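Local atomic coordinates of beta-n-acetylhexosaminidase (Streptococcus pneumoniae, PDB entry 4AZI), a protein that hydrolyses terminal beta-linked N-acetylglucosamine residues from glycans, as a family 20 glycoside hydrolase catalytic module of the pneumococcal exo-beta-D-N-acetylglucosaminidase StrH. Residues A8-I13 with G38-H43. The protein carries 2 engineered substitutions. Numbering follows the deposited sequence.
Sequences AKNKVI and GYSDVH
V12 and D41 pair in parallel register, as do I13 and V42, where strand 10-13 runs beside strand 41-43 at an angle of 42°. I13 bonds the residues before and after V42, its N donating to D41 O (3.3 Å) and its O accepting H43 N (2.7 Å), the usual parallel pattern. Two residues earlier, K11 O accepts from two amides, S40 N at 2.8 Å in the carbonyl plane, on a lone pair, and D41 N, longer and tilted from the plane. The ladder then passes to a side chain, for K11 N donates to S40 OG (2.8 Å). The hydroxyl lies between the backbone N and carbonyl carbon (chi1 60°), and it also donates to D41 OD2. N10 ND2 donates to the same D41 OD2 (2.8 Å) from the opposite face of the carboxylate plane, so two donors restrain the rotation of the group. These are the first two strands of the closed eight-stranded TIM barrel, joined through helix 24-37 as a beta-alpha-beta unit; strand 321-329 borders 10-16 on its other side. Inside the barrel, V12 CG1 packs on H43 CB (3.6 Å), while CG2 reaches D41 CB. The H43 imidazole is hydrogen-bonded through ND1 to S14 OG and through NE2 to N178 ND2. On the helix-facing side, I13 CG2 and V42 CG2 lie side by side, 4.0 Å apart. The Y39 ring turns its edge to V12 N, its hydroxyl bonded to M346 O in helix 339-352. K11, bent at chi2 and chi3, brings CE near G38 O; NZ donates to K9 O and is also hydrogen-bonded to Y356 O.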
loop_
_atom_site.group_PDB
_atom_site.type_symbol
_atom_site.label_atom_id
_atom_site.label_comp_id
_atom_site.label_asym_id
_atom_site.label_seq_id
_atom_site.Cartn_x
_atom_site.Cartn_y
_atom_site.Cartn_z
ATOM N N ALA A 8 -18.424 4.723 1.861
ATOM C CA ALA A 8 -17.671 5.095 0.670
ATOM C C ALA A 8 -16.189 5.371 0.967
ATOM O O ALA A 8 -15.378 5.439 0.048
ATOM C CB ALA A 8 -18.314 6.281 -0.036
ATOM N N LYS A 9 -15.836 5.527 2.241
ATOM C CA LYS A 9 -14.426 5.683 2.603
ATOM C C LYS A 9 -13.642 4.400 2.328
ATOM O O LYS A 9 -14.204 3.291 2.392
ATOM C CB LYS A 9 -14.278 6.100 4.064
ATOM C CG LYS A 9 -14.598 7.566 4.300
ATOM C CD LYS A 9 -13.914 8.102 5.541
ATOM C CE LYS A 9 -13.901 9.622 5.519
ATOM N NZ LYS A 9 -13.080 10.184 6.618
ATOM N N ASN A 10 -12.357 4.549 2.009
ATOM C CA ASN A 10 -11.469 3.402 1.825
ATOM C C ASN A 10 -11.149 2.720 3.153
ATOM O O ASN A 10 -10.827 3.397 4.125
ATOM C CB ASN A 10 -10.161 3.833 1.148
ATOM C CG ASN A 10 -10.353 4.221 -0.299
ATOM O OD1 ASN A 10 -10.537 5.396 -0.616
ATOM N ND2 ASN A 10 -10.296 3.232 -1.194
ATOM N N LYS A 11 -11.260 1.391 3.191
ATOM C CA LYS A 11 -10.784 0.588 4.327
ATOM C C LYS A 11 -9.728 -0.373 3.807
ATOM O O LYS A 11 -10.023 -1.302 3.039
ATOM C CB LYS A 11 -11.917 -0.190 5.005
ATOM C CG LYS A 11 -12.827 0.641 5.909
ATOM C CD LYS A 11 -13.866 1.455 5.147
ATOM C CE LYS A 11 -14.631 0.595 4.154
ATOM N NZ LYS A 11 -15.821 1.317 3.619
ATOM N N VAL A 12 -8.490 -0.140 4.216
ATOM C CA VAL A 12 -7.358 -0.769 3.549
ATOM C C VAL A 12 -6.518 -1.604 4.519
ATOM O O VAL A 12 -6.257 -1.188 5.648
ATOM C CB VAL A 12 -6.480 0.284 2.829
ATOM C CG1 VAL A 12 -5.451 -0.385 1.926
ATOM C CG2 VAL A 12 -7.343 1.221 1.994
ATOM N N ILE A 13 -6.139 -2.798 4.068
ATOM C CA ILE A 13 -5.125 -3.614 4.729
ATOM C C ILE A 13 -3.856 -3.581 3.869
ATOM O O ILE A 13 -3.898 -3.865 2.668
ATOM C CB ILE A 13 -5.631 -5.070 5.028
ATOM C CG1 ILE A 13 -4.540 -5.935 5.677
ATOM C CG2 ILE A 13 -6.219 -5.740 3.789
ATOM C CD1 ILE A 13 -4.058 -5.420 7.023
ATOM N N GLY A 38 -15.289 -6.547 5.475
ATOM C CA GLY A 38 -15.846 -5.313 4.910
ATOM C C GLY A 38 -14.862 -4.222 4.535
ATOM O O GLY A 38 -15.250 -3.050 4.388
ATOM N N TYR A 39 -13.598 -4.604 4.365
ATOM C CA TYR A 39 -12.573 -3.732 3.786
ATOM C C TYR A 39 -12.894 -3.439 2.325
ATOM O O TYR A 39 -13.730 -4.115 1.729
ATOM C CB TYR A 39 -11.194 -4.398 3.881
ATOM C CG TYR A 39 -10.632 -4.433 5.278
ATOM C CD1 TYR A 39 -11.038 -5.412 6.199
ATOM C CD2 TYR A 39 -9.692 -3.487 5.685
ATOM C CE1 TYR A 39 -10.535 -5.435 7.490
ATOM C CE2 TYR A 39 -9.176 -3.504 6.972
ATOM C CZ TYR A 39 -9.598 -4.483 7.871
ATOM O OH TYR A 39 -9.084 -4.480 9.145
ATOM N N SER A 40 -12.231 -2.436 1.748
ATOM C CA SER A 40 -12.442 -2.113 0.345
ATOM C C SER A 40 -11.219 -2.388 -0.537
ATOM O O SER A 40 -11.354 -2.526 -1.753
ATOM C CB SER A 40 -12.890 -0.650 0.184
ATOM O OG SER A 40 -11.914 0.229 0.709
ATOM N N ASP A 41 -10.035 -2.453 0.071
ATOM C CA ASP A 41 -8.781 -2.539 -0.689
ATOM C C ASP A 41 -7.705 -3.360 0.012
ATOM O O ASP A 41 -7.657 -3.403 1.241
ATOM C CB ASP A 41 -8.212 -1.132 -0.932
ATOM C CG ASP A 41 -9.157 -0.242 -1.726
ATOM O OD1 ASP A 41 -9.113 -0.270 -2.977
ATOM O OD2 ASP A 41 -9.944 0.492 -1.093
ATOM N N VAL A 42 -6.828 -3.971 -0.786
ATOM C CA VAL A 42 -5.566 -4.528 -0.298
ATOM C C VAL A 42 -4.421 -3.674 -0.850
ATOM O O VAL A 42 -4.285 -3.516 -2.067
ATOM C CB VAL A 42 -5.386 -6.017 -0.702
ATOM C CG1 VAL A 42 -3.984 -6.509 -0.375
ATOM C CG2 VAL A 42 -6.409 -6.895 -0.002
ATOM N N HIS A 43 -3.623 -3.105 0.054
ATOM C CA HIS A 43 -2.448 -2.336 -0.321
ATOM C C HIS A 43 -1.282 -3.267 -0.333
ATOM O O HIS A 43 -0.937 -3.857 0.698
ATOM C CB HIS A 43 -2.224 -1.190 0.656
ATOM C CG HIS A 43 -0.987 -0.369 0.373
ATOM N ND1 HIS A 43 0.203 -0.631 0.946
ATOM C CD2 HIS A 43 -0.793 0.745 -0.446
ATOM C CE1 HIS A 43 1.114 0.265 0.520
ATOM N NE2 HIS A 43 0.506 1.106 -0.331
#